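Local structure of arginase 1, mitochondrial (Arabidopsis thaliana, 6VSU) at residues D251-A256 / R272-I277; S45-P50 / E120-V125; R202-E207 / V217-M222; I142-V147 / G190-R195. The protein hydrolyses L-arginine to urea and L-ornithine at a two-manganese centre, and also converts agmatine to putrescine. One frame throughout, in Å; residues are numbered along the deposited sequence.

Overall arrangement
Contacts 1 and 2 are buried; contact 3 is mostly buried, and contact 4 is only partly so. Contact 2 (45-50 / 120-125) and contact 4 (142-147 / 190-195) meet where Val122 touches Val146; both are apolar, a helix against a strand in contact 2 and against the turn leading into a strand in contact 4. Contact 1 (251-256 / 272-277) and contact 3 (202-207 / 217-222) lie toward the manganese site, with centres about 17 Å apart; there the guanidinium of Arg202 bonds backbone carbonyls of the metal-binding loop, so polar chemistry joins the hydrophobic. Contacts 3 and 4 reach neighbouring strands, 218-221 and 193-201, tied by the salt bridge between Glu218 and Arg195.

Contact 1. Residues D251-A256 / R272-I277. With MN (manganese (II) ion), chain B.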
loop_
_atom_site.group_PDB
_atom_site.type_symbol
_atom_site.label_atom_id
_atom_site.label_comp_id
_atom_site.label_asym_id
_atom_site.label_seq_id
_atom_site.Cartn_x
_atom_site.Cartn_y
_atom_site.Cartn_z
ATOM N N ASP E 251 6.687 18.889 -7.120
ATOM C CA ASP E 251 5.229 19.158 -7.114
ATOM C C ASP E 251 4.837 20.079 -8.272
ATOM O O ASP E 251 3.668 20.297 -8.431
ATOM C CB ASP E 251 4.692 19.639 -5.766
ATOM C CG ASP E 251 5.051 21.078 -5.410
ATOM O OD1 ASP E 251 5.368 21.862 -6.334
ATOM O OD2 ASP E 251 5.095 21.352 -4.211
ATOM N N CYS E 252 5.747 20.491 -9.139
ATOM C CA CYS E 252 5.339 21.110 -10.446
ATOM C C CYS E 252 4.518 20.109 -11.256
ATOM O O CYS E 252 3.618 20.527 -11.999
ATOM C CB CYS E 252 6.540 21.621 -11.234
ATOM S SG CYS E 252 7.627 20.362 -11.958
ATOM N N LEU E 253 4.793 18.827 -11.054
ATOM C CA LEU E 253 4.117 17.714 -11.705
ATOM C C LEU E 253 2.767 17.473 -11.068
ATOM O O LEU E 253 2.666 17.556 -9.851
ATOM C CB LEU E 253 5.016 16.489 -11.537
ATOM C CG LEU E 253 6.324 16.564 -12.301
ATOM C CD1 LEU E 253 7.228 15.492 -11.735
ATOM C CD2 LEU E 253 6.094 16.368 -13.799
ATOM N N ASP E 254 1.769 17.147 -11.869
ATOM C CA ASP E 254 0.497 16.677 -11.311
ATOM C C ASP E 254 0.810 15.535 -10.361
ATOM O O ASP E 254 1.694 14.737 -10.650
ATOM C CB ASP E 254 -0.465 16.207 -12.392
ATOM C CG ASP E 254 -1.846 16.082 -11.808
ATOM O OD1 ASP E 254 -2.107 15.047 -11.211
ATOM O OD2 ASP E 254 -2.586 17.098 -11.797
ATOM N N PRO E 255 0.131 15.425 -9.210
ATOM C CA PRO E 255 0.382 14.324 -8.283
ATOM C C PRO E 255 0.092 12.939 -8.873
ATOM O O PRO E 255 0.573 11.971 -8.312
ATOM C CB PRO E 255 -0.501 14.606 -7.046
ATOM C CG PRO E 255 -1.457 15.674 -7.486
ATOM C CD PRO E 255 -0.785 16.402 -8.644
ATOM N N ALA E 256 -0.613 12.860 -10.006
ATOM C CA ALA E 256 -0.722 11.589 -10.745
ATOM C C ALA E 256 0.693 11.104 -11.078
ATOM O O ALA E 256 0.850 9.860 -11.104
ATOM C CB ALA E 256 -1.530 11.738 -11.973
ATOM N N ARG E 272 6.229 14.565 -19.289
ATOM C CA ARG E 272 6.567 14.943 -20.681
ATOM C C ARG E 272 6.485 16.475 -20.846
ATOM O O ARG E 272 7.339 17.004 -21.580
ATOM C CB ARG E 272 5.729 14.196 -21.688
ATOM C CG ARG E 272 6.163 14.417 -23.132
ATOM C CD ARG E 272 7.664 14.290 -23.453
ATOM N NE ARG E 272 8.178 13.053 -22.889
ATOM C CZ ARG E 272 9.418 12.618 -22.866
ATOM N NH1 ARG E 272 10.410 13.364 -23.328
ATOM N NH2 ARG E 272 9.677 11.427 -22.332
ATOM N N ASP E 273 5.512 17.161 -20.238
ATOM C CA ASP E 273 5.428 18.643 -20.267
ATOM C C ASP E 273 6.730 19.248 -19.713
ATOM O O ASP E 273 7.343 20.129 -20.378
ATOM C CB ASP E 273 4.262 19.177 -19.437
ATOM C CG ASP E 273 2.865 18.884 -19.967
ATOM O OD1 ASP E 273 2.719 18.706 -21.192
ATOM O OD2 ASP E 273 1.897 18.904 -19.142
ATOM N N VAL E 274 7.224 18.763 -18.588
ATOM C CA VAL E 274 8.476 19.305 -17.982
ATOM C C VAL E 274 9.678 19.078 -18.922
ATOM O O VAL E 274 10.518 19.992 -19.094
ATOM C CB VAL E 274 8.698 18.715 -16.584
ATOM C CG1 VAL E 274 10.071 19.043 -16.014
ATOM C CG2 VAL E 274 7.607 19.196 -15.648
ATOM N N LEU E 275 9.789 17.899 -19.532
ATOM C CA LEU E 275 10.934 17.616 -20.438
ATOM C C LEU E 275 10.756 18.427 -21.711
ATOM O O LEU E 275 11.781 18.834 -22.237
ATOM C CB LEU E 275 11.071 16.120 -20.733
ATOM C CG LEU E 275 11.463 15.247 -19.538
ATOM C CD1 LEU E 275 11.853 13.876 -20.063
ATOM C CD2 LEU E 275 12.595 15.790 -18.683
ATOM N N ASN E 276 9.525 18.735 -22.128
ATOM C CA ASN E 276 9.371 19.620 -23.298
ATOM C C ASN E 276 9.989 20.987 -22.976
ATOM O O ASN E 276 10.686 21.537 -23.848
ATOM C CB ASN E 276 7.951 19.733 -23.813
ATOM C CG ASN E 276 7.440 18.479 -24.508
ATOM O OD1 ASN E 276 8.185 17.528 -24.777
ATOM N ND2 ASN E 276 6.137 18.469 -24.768
ATOM N N ILE E 277 9.765 21.510 -21.779
ATOM C CA ILE E 277 10.337 22.815 -21.347
ATOM C C ILE E 277 11.873 22.727 -21.216
ATOM O O ILE E 277 12.605 23.574 -21.831
ATOM C CB ILE E 277 9.657 23.236 -20.045
ATOM C CG1 ILE E 277 8.148 23.425 -20.253
ATOM C CG2 ILE E 277 10.322 24.471 -19.481
ATOM C CD1 ILE E 277 7.406 23.653 -18.993
HETATM MN MN MN B . 5.838 23.351 -4.299
HETATM O O HOH W 1 6.512 24.915 -2.972
#
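Residues 251-256, leaving strand 244-249 through a short 3-10 segment, pass helix 271-280 with Leu253 nearest to Val274, their CA atoms 7.8 Å apart. The meeting is small and wholly apolar, and one methyl carries it: Val274 CG2 sits 3.7 Å from Leu253 CD2 and 3.9 Å from Cys252 SG. With CG1 of Val274 anti to the backbone N (chi1 170°), CG2 stands beside that N and is the methyl left facing Cys252 and Leu253. The branches of Leu253 and Val274 cross at about a right angle. A thiol suits its place here, being compact and apolar enough to lie against a valine; Leu163 and Leu269 continue this apolar surround, touching Cys252 and Val274 respectively.

One residue before the thiol, Asp251 turns its carboxylate to a manganese ion. Asp251 OD2 binds the manganese at 2.1 Å and its OD1 at a longer 2.6 Å, so both oxygens grip the metal, though unequally. Water 1 is a further ligand, and Asp164, His166 and Asp249 complete the site. OD1 also accepts from the backbone N of Ala165, which helps fix the rotation of the carboxylate. Farther on, Asp254 makes an Asx turn: its OD1 receives the backbone N of Ala256 at 2.9 Å, while OD2 takes the amides of Gly267 and Gly268.

The chemistry is thus divided along a few residues. The carboxylate of Asp251 helps hold the metal, that of Asp254 shapes the loop, and Cys252 and Leu253 meet the helix by van der Waals contact alone.

Contact 2. Residues S45-P50 / E120-V125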
loop_
_atom_site.group_PDB
_atom_site.type_symbol
_atom_site.label_atom_id
_atom_site.label_comp_id
_atom_site.label_asym_id
_atom_site.label_seq_id
_atom_site.Cartn_x
_atom_site.Cartn_y
_atom_site.Cartn_z
ATOM N N SER E 45 27.877 17.756 -11.207
ATOM C CA SER E 45 28.275 17.050 -9.982
ATOM C C SER E 45 27.149 17.211 -8.978
ATOM O O SER E 45 26.786 18.338 -8.700
ATOM C CB SER E 45 29.559 17.573 -9.483
ATOM O OG SER E 45 30.189 16.600 -8.696
ATOM N N LEU E 46 26.582 16.088 -8.530
ATOM C CA LEU E 46 25.470 16.057 -7.565
ATOM C C LEU E 46 25.979 16.465 -6.197
ATOM O O LEU E 46 27.095 16.098 -5.821
ATOM C CB LEU E 46 24.886 14.655 -7.495
ATOM C CG LEU E 46 24.432 14.052 -8.812
ATOM C CD1 LEU E 46 23.714 12.722 -8.550
ATOM C CD2 LEU E 46 23.510 14.986 -9.563
ATOM N N LEU E 47 25.192 17.239 -5.501
ATOM C CA LEU E 47 25.429 17.583 -4.090
ATOM C C LEU E 47 24.113 17.414 -3.340
ATOM O O LEU E 47 23.153 18.054 -3.718
ATOM C CB LEU E 47 25.932 19.013 -3.986
ATOM C CG LEU E 47 26.139 19.498 -2.565
ATOM C CD1 LEU E 47 27.257 18.739 -1.898
ATOM C CD2 LEU E 47 26.445 20.981 -2.553
ATOM N N GLY E 48 24.066 16.503 -2.370
ATOM C CA GLY E 48 22.862 16.212 -1.609
ATOM C C GLY E 48 22.773 17.143 -0.449
ATOM O O GLY E 48 23.849 17.463 0.190
ATOM N N VAL E 49 21.573 17.653 -0.206
ATOM C CA VAL E 49 21.336 18.475 1.007
ATOM C C VAL E 49 20.118 17.923 1.729
ATOM O O VAL E 49 18.980 18.275 1.374
ATOM C CB VAL E 49 21.179 19.945 0.608
ATOM C CG1 VAL E 49 21.114 20.790 1.876
ATOM C CG2 VAL E 49 22.335 20.387 -0.281
ATOM N N PRO E 50 20.304 16.899 2.583
ATOM C CA PRO E 50 19.190 16.201 3.232
ATOM C C PRO E 50 18.612 17.014 4.385
ATOM O O PRO E 50 18.963 16.802 5.541
ATOM C CB PRO E 50 19.826 14.903 3.780
ATOM C CG PRO E 50 21.273 15.341 4.058
ATOM C CD PRO E 50 21.594 16.250 2.880
ATOM N N GLU E 120 28.740 27.265 1.240
ATOM C CA GLU E 120 30.188 27.001 1.099
ATOM C C GLU E 120 30.374 25.666 0.410
ATOM O O GLU E 120 31.296 25.554 -0.390
ATOM C CB GLU E 120 30.879 27.047 2.453
ATOM C CG GLU E 120 30.865 28.437 3.037
ATOM C CD GLU E 120 31.710 29.386 2.203
ATOM O OE1 GLU E 120 32.723 28.882 1.584
ATOM O OE2 GLU E 120 31.334 30.622 2.103
ATOM N N SER E 121 29.473 24.712 0.659
ATOM C CA SER E 121 29.543 23.365 0.037
ATOM C C SER E 121 29.378 23.512 -1.471
ATOM O O SER E 121 30.166 22.909 -2.225
ATOM C CB SER E 121 28.524 22.411 0.628
ATOM O OG SER E 121 28.918 22.109 1.957
ATOM N N VAL E 122 28.390 24.280 -1.896
ATOM C CA VAL E 122 28.205 24.562 -3.342
ATOM C C VAL E 122 29.480 25.210 -3.922
ATOM O O VAL E 122 29.896 24.818 -4.995
ATOM C CB VAL E 122 26.975 25.450 -3.578
ATOM C CG1 VAL E 122 26.902 25.836 -5.063
ATOM C CG2 VAL E 122 25.713 24.726 -3.145
ATOM N N LYS E 123 30.114 26.147 -3.226
ATOM C CA LYS E 123 31.293 26.829 -3.815
ATOM C C LYS E 123 32.429 25.814 -3.991
ATOM O O LYS E 123 33.163 25.924 -4.965
ATOM C CB LYS E 123 31.703 27.982 -2.908
ATOM C CG LYS E 123 30.631 29.054 -2.848
ATOM C CD LYS E 123 31.172 30.401 -2.418
ATOM C CE LYS E 123 30.018 31.336 -2.158
ATOM N NZ LYS E 123 30.468 32.707 -1.798
ATOM N N LEU E 124 32.541 24.851 -3.079
ATOM C CA LEU E 124 33.634 23.846 -3.080
ATOM C C LEU E 124 33.509 22.999 -4.358
ATOM O O LEU E 124 34.491 22.659 -4.973
ATOM C CB LEU E 124 33.431 22.973 -1.842
ATOM C CG LEU E 124 34.389 23.041 -0.649
ATOM C CD1 LEU E 124 35.186 24.309 -0.524
ATOM C CD2 LEU E 124 33.636 22.741 0.650
ATOM N N VAL E 125 32.300 22.686 -4.767
ATOM C CA VAL E 125 32.068 21.998 -6.066
ATOM C C VAL E 125 32.499 22.920 -7.219
ATOM O O VAL E 125 33.295 22.447 -8.083
ATOM C CB VAL E 125 30.601 21.584 -6.243
ATOM C CG1 VAL E 125 30.398 20.941 -7.598
ATOM C CG2 VAL E 125 30.150 20.658 -5.140
#
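Leu47 of strand 43-48 presses the end of its side chain onto helix 111-126, where CD2 lies 3.9 Å from Val122 CG2 and 4.1 Å from Ser121 CB. The axes of strand 45-48 and helix segment 120-125 run nearly antiparallel (164°) and come within 9.9 Å. Leu47 is the tightly packed part. With CG anti to the backbone N (chi1 177°), the side chain reaches out from the strand and crosses that of Val122 at about a right angle, bringing one methyl up against the helix backbone between Ser121 and Val122. Beside it, Ser45 CB meets Val125 CG1 at 3.9 Å.

Small side chains suit the approach of helix to sheet, and the two serines settle their hydroxyls without spending them on this contact: Ser45 OG pairs with Thr94 OG1 of the neighbouring strand, and Ser121 OG with the carbonyl of Val117 one turn back. Val122 is further enclosed by Val146, Ala149 and Val150 of helix 143-154.

The solvent side is looser: Glu120 is exposed, and Lys123, partly exposed, carries its ammonium to a salt bridge with Glu152. The apolar Leu124, also partly exposed, is covered by Leu20 and Arg24 of helix 7-37.

No hydrogen bond crosses the contact. The join therefore rests on dispersion and the burial of methyl groups, with the charged Glu120 and Lys123 kept off the face that meets the strand.

Contact 3. Residues R202-E207 / V217-M222; sequences RSINQE and VEQYEM
Ile204 reaches across to strand 218-221 with both its methyls, one for each of two polar side chains. Its CG1 is anti to the backbone N (chi1 -180°), and the extended branch carries CD1 to the amide of Gln219, 3.6 Å from OE1 and 3.8 Å from NE2. The other methyl, CG2, lies 4.0 Å from Glu221 OE1. Ile204 meets the glutamine obliquely and the glutamate at about a right angle.

Gln219 and Glu221 share one conformation at the start, with CG beside the backbone N and the chain extended beyond it, so both can lay their ends near the isoleucine while bonding to others. Gln219 NE2 donates to Gln198 OE1 on the adjoining strand. The carboxylate of Glu221 is held from both oxygens, by Arg209 at OE2 and Arg223 at OE1, which should help stabilise its negative charge.

Arg202 and Met222 lie side by side and point the same way, Arg202 CD 4.1 Å from Met222 CG. The arginine's CG sits between the backbone N and the carbonyl carbon (chi1 48°), from where the extended chain runs beside the methionine and carries its guanidinium onward to backbone carbonyls: NE to Glu265, NH1 to Gly200 and Cys252, NH2 to Asp251. Met222 instead bends at chi2 (-62°) and chi3, leading its end away.

At the start of the helix, Asn205 is the N-cap and its OD1 takes the amide of Gly208. Together these residues belong to the beta-alpha-beta unit of strand 193-201, helix 206-215 and strand 218-221, whose first loop, at the C-terminal end of a parallel strand, supplies the ornithine-binding Ser203.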
loop_
_atom_site.group_PDB
_atom_site.type_symbol
_atom_site.label_atom_id
_atom_site.label_comp_id
_atom_site.label_asym_id
_atom_site.label_seq_id
_atom_site.Cartn_x
_atom_site.Cartn_y
_atom_site.Cartn_z
ATOM N N ARG E 202 -0.079 26.802 -9.122
ATOM C CA ARG E 202 -1.546 26.599 -9.021
ATOM C C ARG E 202 -2.010 26.682 -7.569
ATOM O O ARG E 202 -3.167 26.331 -7.294
ATOM C CB ARG E 202 -1.894 25.271 -9.680
ATOM C CG ARG E 202 -0.993 24.134 -9.224
ATOM C CD ARG E 202 -1.248 22.905 -10.025
ATOM N NE ARG E 202 -0.644 21.741 -9.464
ATOM C CZ ARG E 202 0.603 21.342 -9.638
ATOM N NH1 ARG E 202 1.471 22.070 -10.302
ATOM N NH2 ARG E 202 0.994 20.191 -9.105
ATOM N N SER E 203 -1.134 27.105 -6.665
ATOM C CA SER E 203 -1.464 27.377 -5.256
ATOM C C SER E 203 -0.782 28.691 -4.896
ATOM O O SER E 203 0.444 28.717 -4.646
ATOM C CB SER E 203 -1.048 26.224 -4.340
ATOM O OG SER E 203 -1.272 26.562 -2.968
ATOM N N ILE E 204 -1.551 29.771 -4.898
ATOM C CA ILE E 204 -1.002 31.122 -4.650
ATOM C C ILE E 204 -2.128 31.976 -4.096
ATOM O O ILE E 204 -3.329 31.751 -4.452
ATOM C CB ILE E 204 -0.380 31.670 -5.952
ATOM C CG1 ILE E 204 0.213 33.068 -5.767
ATOM C CG2 ILE E 204 -1.369 31.671 -7.099
ATOM C CD1 ILE E 204 1.094 33.468 -6.908
ATOM N N ASN E 205 -1.766 32.898 -3.229
ATOM C CA ASN E 205 -2.764 33.801 -2.612
ATOM C C ASN E 205 -2.351 35.239 -2.885
ATOM O O ASN E 205 -1.341 35.431 -3.547
ATOM C CB ASN E 205 -2.924 33.487 -1.133
ATOM C CG ASN E 205 -1.685 33.689 -0.293
ATOM O OD1 ASN E 205 -0.601 34.073 -0.756
ATOM N ND2 ASN E 205 -1.857 33.498 0.986
ATOM N N GLN E 206 -3.081 36.198 -2.338
ATOM C CA GLN E 206 -2.829 37.625 -2.599
ATOM C C GLN E 206 -1.393 37.954 -2.187
ATOM O O GLN E 206 -0.719 38.566 -3.049
ATOM C CB GLN E 206 -3.854 38.563 -1.976
ATOM C CG GLN E 206 -3.926 39.913 -2.718
ATOM C CD GLN E 206 -3.917 39.849 -4.248
ATOM O OE1 GLN E 206 -4.665 39.110 -4.906
ATOM N NE2 GLN E 206 -3.021 40.609 -4.856
ATOM N N GLU E 207 -0.925 37.498 -1.007
ATOM C CA GLU E 207 0.481 37.733 -0.573
ATOM C C GLU E 207 1.446 37.239 -1.667
ATOM O O GLU E 207 2.356 37.951 -2.006
ATOM C CB GLU E 207 0.831 37.154 0.812
ATOM C CG GLU E 207 2.264 37.532 1.245
ATOM C CD GLU E 207 2.895 37.114 2.583
ATOM O OE1 GLU E 207 2.150 36.667 3.485
ATOM O OE2 GLU E 207 4.164 37.291 2.731
ATOM N N VAL E 217 8.514 39.395 -10.565
ATOM C CA VAL E 217 8.576 37.934 -10.878
ATOM C C VAL E 217 7.634 37.696 -12.067
ATOM O O VAL E 217 6.580 38.349 -12.119
ATOM C CB VAL E 217 8.162 37.107 -9.643
ATOM C CG1 VAL E 217 8.126 35.616 -9.893
ATOM C CG2 VAL E 217 9.085 37.383 -8.502
ATOM N N GLU E 218 7.995 36.824 -12.988
ATOM C CA GLU E 218 7.104 36.384 -14.085
ATOM C C GLU E 218 6.432 35.066 -13.683
ATOM O O GLU E 218 7.142 34.050 -13.635
ATOM C CB GLU E 218 7.934 36.249 -15.341
ATOM C CG GLU E 218 8.510 37.588 -15.761
ATOM C CD GLU E 218 9.634 37.435 -16.777
ATOM O OE1 GLU E 218 9.323 36.798 -17.847
ATOM O OE2 GLU E 218 10.817 37.861 -16.454
ATOM N N GLN E 219 5.148 35.108 -13.320
ATOM C CA GLN E 219 4.423 33.974 -12.715
ATOM C C GLN E 219 3.536 33.366 -13.797
ATOM O O GLN E 219 2.639 34.051 -14.250
ATOM C CB GLN E 219 3.612 34.400 -11.491
ATOM C CG GLN E 219 4.522 34.670 -10.310
ATOM C CD GLN E 219 3.842 35.114 -9.034
ATOM O OE1 GLN E 219 2.805 35.767 -9.088
ATOM N NE2 GLN E 219 4.458 34.819 -7.891
ATOM N N TYR E 220 3.749 32.114 -14.178
ATOM C CA TYR E 220 2.875 31.394 -15.131
ATOM C C TYR E 220 2.020 30.439 -14.292
ATOM O O TYR E 220 2.571 29.557 -13.678
ATOM C CB TYR E 220 3.695 30.729 -16.242
ATOM C CG TYR E 220 4.402 31.734 -17.100
ATOM C CD1 TYR E 220 3.740 32.311 -18.163
ATOM C CD2 TYR E 220 5.643 32.239 -16.775
ATOM C CE1 TYR E 220 4.303 33.327 -18.907
ATOM C CE2 TYR E 220 6.244 33.218 -17.543
ATOM C CZ TYR E 220 5.582 33.755 -18.619
ATOM O OH TYR E 220 6.119 34.755 -19.390
ATOM N N GLU E 221 0.727 30.661 -14.262
ATOM C CA GLU E 221 -0.266 29.810 -13.571
ATOM C C GLU E 221 -0.858 28.764 -14.524
ATOM O O GLU E 221 -1.016 29.050 -15.696
ATOM C CB GLU E 221 -1.349 30.701 -12.997
ATOM C CG GLU E 221 -0.815 31.662 -11.951
ATOM C CD GLU E 221 -1.904 32.518 -11.339
ATOM O OE1 GLU E 221 -2.887 31.985 -10.806
ATOM O OE2 GLU E 221 -1.805 33.728 -11.435
ATOM N N MET E 222 -1.121 27.562 -14.012
ATOM C CA MET E 222 -1.644 26.443 -14.826
ATOM C C MET E 222 -3.004 26.799 -15.446
ATOM O O MET E 222 -3.294 26.280 -16.506
ATOM C CB MET E 222 -1.743 25.148 -14.009
ATOM C CG MET E 222 -0.417 24.573 -13.682
ATOM S SD MET E 222 0.548 24.084 -15.107
ATOM C CE MET E 222 -0.628 23.048 -15.974
#

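Contact 4. Residues I142-V147 / G190-R195; sequences ISYPVV and GGYARR
Tyr192 is the residue of the second segment that meets helix 143-154, touching both Tyr144 and Val147. The segment begins as helix 183-189 ends. Gly190 lays its carbonyl oxygen 3.6 Å above the plane of the Tyr192 ring, over its centre; a CB on Gly190 would run into that ring at CE2, which fits a glycine there. Gly191 has positive phi (75°) and completes a Schellman motif, a backbone shape that glycine adopts easily.

Tyr192 follows. Its CB rests 3.9 Å from Val147 CG1, and its ring carbon CE2 comes to the edge of the Tyr144 ring, in that ring's plane, 3.9 Å from Tyr144 CE1. The side chains of Tyr144 and Tyr192 cross obliquely, and these two carbons are the nearest approach of the rings. The Tyr144 ring also has a cation-pi partner in Arg148.

Ala193 opens strand 193-201, its small side chain reaching Met188. At Arg194 the chain turns a corner, and the guanidinium of Arg194 makes a salt bridge with Asp159, whose OD1 accepts from the backbone N of Arg195.

Chemically, then, the segment changes character along its length: Tyr192 alone carries the contact, by apolar touch and without any hydrogen bond between the two segments, while the arginines beyond tie the strand to its surroundings by polar bonds.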
loop_
_atom_site.group_PDB
_atom_site.type_symbol
_atom_site.label_atom_id
_atom_site.label_comp_id
_atom_site.label_asym_id
_atom_site.label_seq_id
_atom_site.Cartn_x
_atom_site.Cartn_y
_atom_site.Cartn_z
ATOM N N ILE E 142 16.538 25.222 0.598
ATOM C CA ILE E 142 17.968 25.115 0.243
ATOM C C ILE E 142 18.265 25.922 -1.037
ATOM O O ILE E 142 19.435 26.285 -1.256
ATOM C CB ILE E 142 18.334 23.646 0.117
ATOM C CG1 ILE E 142 17.798 23.075 -1.186
ATOM C CG2 ILE E 142 17.875 22.894 1.376
ATOM C CD1 ILE E 142 18.169 21.670 -1.407
ATOM N N SER E 143 17.251 26.210 -1.841
ATOM C CA SER E 143 17.438 26.965 -3.080
ATOM C C SER E 143 18.070 28.320 -2.777
ATOM O O SER E 143 18.891 28.768 -3.569
ATOM C CB SER E 143 16.145 27.080 -3.787
ATOM O OG SER E 143 15.827 25.847 -4.412
ATOM N N TYR E 144 17.754 28.937 -1.645
ATOM C CA TYR E 144 18.297 30.272 -1.290
ATOM C C TYR E 144 19.810 30.169 -1.164
ATOM O O TYR E 144 20.527 30.855 -1.890
ATOM C CB TYR E 144 17.630 30.871 -0.049
ATOM C CG TYR E 144 18.331 32.052 0.587
ATOM C CD1 TYR E 144 18.979 33.016 -0.165
ATOM C CD2 TYR E 144 18.302 32.248 1.960
ATOM C CE1 TYR E 144 19.549 34.161 0.405
ATOM C CE2 TYR E 144 18.901 33.363 2.551
ATOM C CZ TYR E 144 19.538 34.326 1.775
ATOM O OH TYR E 144 20.127 35.416 2.359
ATOM N N PRO E 145 20.370 29.379 -0.232
ATOM C CA PRO E 145 21.823 29.369 -0.055
ATOM C C PRO E 145 22.577 28.854 -1.268
ATOM O O PRO E 145 23.737 29.203 -1.450
ATOM C CB PRO E 145 22.082 28.459 1.157
ATOM C CG PRO E 145 20.800 27.658 1.303
ATOM C CD PRO E 145 19.701 28.624 0.843
ATOM N N VAL E 146 21.932 28.023 -2.047
ATOM C CA VAL E 146 22.571 27.444 -3.265
ATOM C C VAL E 146 22.666 28.582 -4.292
ATOM O O VAL E 146 23.746 28.743 -4.887
ATOM C CB VAL E 146 21.779 26.239 -3.794
ATOM C CG1 VAL E 146 22.309 25.800 -5.131
ATOM C CG2 VAL E 146 21.801 25.041 -2.856
ATOM N N VAL E 147 21.538 29.271 -4.565
ATOM C CA VAL E 147 21.497 30.319 -5.626
ATOM C C VAL E 147 22.441 31.442 -5.198
ATOM O O VAL E 147 23.225 31.882 -6.023
ATOM C CB VAL E 147 20.087 30.839 -5.916
ATOM C CG1 VAL E 147 20.185 32.116 -6.696
ATOM C CG2 VAL E 147 19.250 29.812 -6.683
ATOM N N GLY E 190 18.101 39.505 -2.295
ATOM C CA GLY E 190 19.572 39.535 -2.346
ATOM C C GLY E 190 20.149 40.004 -3.689
ATOM O O GLY E 190 21.392 40.097 -3.772
ATOM N N GLY E 191 19.332 40.238 -4.728
ATOM C CA GLY E 191 19.867 40.674 -6.040
ATOM C C GLY E 191 20.548 39.539 -6.833
ATOM O O GLY E 191 21.388 39.841 -7.763
ATOM N N TYR E 192 20.266 38.274 -6.504
ATOM C CA TYR E 192 20.976 37.119 -7.133
ATOM C C TYR E 192 20.348 36.825 -8.501
ATOM O O TYR E 192 20.995 36.216 -9.358
ATOM C CB TYR E 192 20.994 35.886 -6.231
ATOM C CG TYR E 192 21.535 36.165 -4.851
ATOM C CD1 TYR E 192 22.814 36.622 -4.660
ATOM C CD2 TYR E 192 20.764 35.937 -3.724
ATOM C CE1 TYR E 192 23.294 36.927 -3.393
ATOM C CE2 TYR E 192 21.227 36.250 -2.449
ATOM C CZ TYR E 192 22.483 36.749 -2.280
ATOM O OH TYR E 192 22.910 37.021 -1.015
ATOM N N ALA E 193 19.121 37.277 -8.721
ATOM C CA ALA E 193 18.378 36.984 -9.959
ATOM C C ALA E 193 18.168 38.261 -10.770
ATOM O O ALA E 193 17.955 39.326 -10.208
ATOM C CB ALA E 193 17.074 36.300 -9.657
ATOM N N ARG E 194 18.236 38.137 -12.076
ATOM C CA ARG E 194 17.691 39.153 -12.984
ATOM C C ARG E 194 16.215 38.791 -13.244
ATOM O O ARG E 194 15.367 39.443 -12.653
ATOM C CB ARG E 194 18.561 39.228 -14.229
ATOM C CG ARG E 194 18.065 40.302 -15.183
ATOM C CD ARG E 194 18.763 40.291 -16.522
ATOM N NE ARG E 194 18.733 39.037 -17.276
ATOM C CZ ARG E 194 19.320 38.849 -18.469
ATOM N NH1 ARG E 194 19.980 39.835 -19.059
ATOM N NH2 ARG E 194 19.256 37.676 -19.066
ATOM N N ARG E 195 15.940 37.746 -14.024
ATOM C CA ARG E 195 14.577 37.205 -14.249
ATOM C C ARG E 195 14.366 35.977 -13.353
ATOM O O ARG E 195 15.328 35.179 -13.205
ATOM C CB ARG E 195 14.385 36.847 -15.713
ATOM C CG ARG E 195 14.468 38.065 -16.624
ATOM C CD ARG E 195 14.322 37.617 -18.042
ATOM N NE ARG E 195 12.940 37.248 -18.392
ATOM C CZ ARG E 195 12.574 36.671 -19.542
ATOM N NH1 ARG E 195 11.293 36.421 -19.789
ATOM N NH2 ARG E 195 13.495 36.426 -20.469
#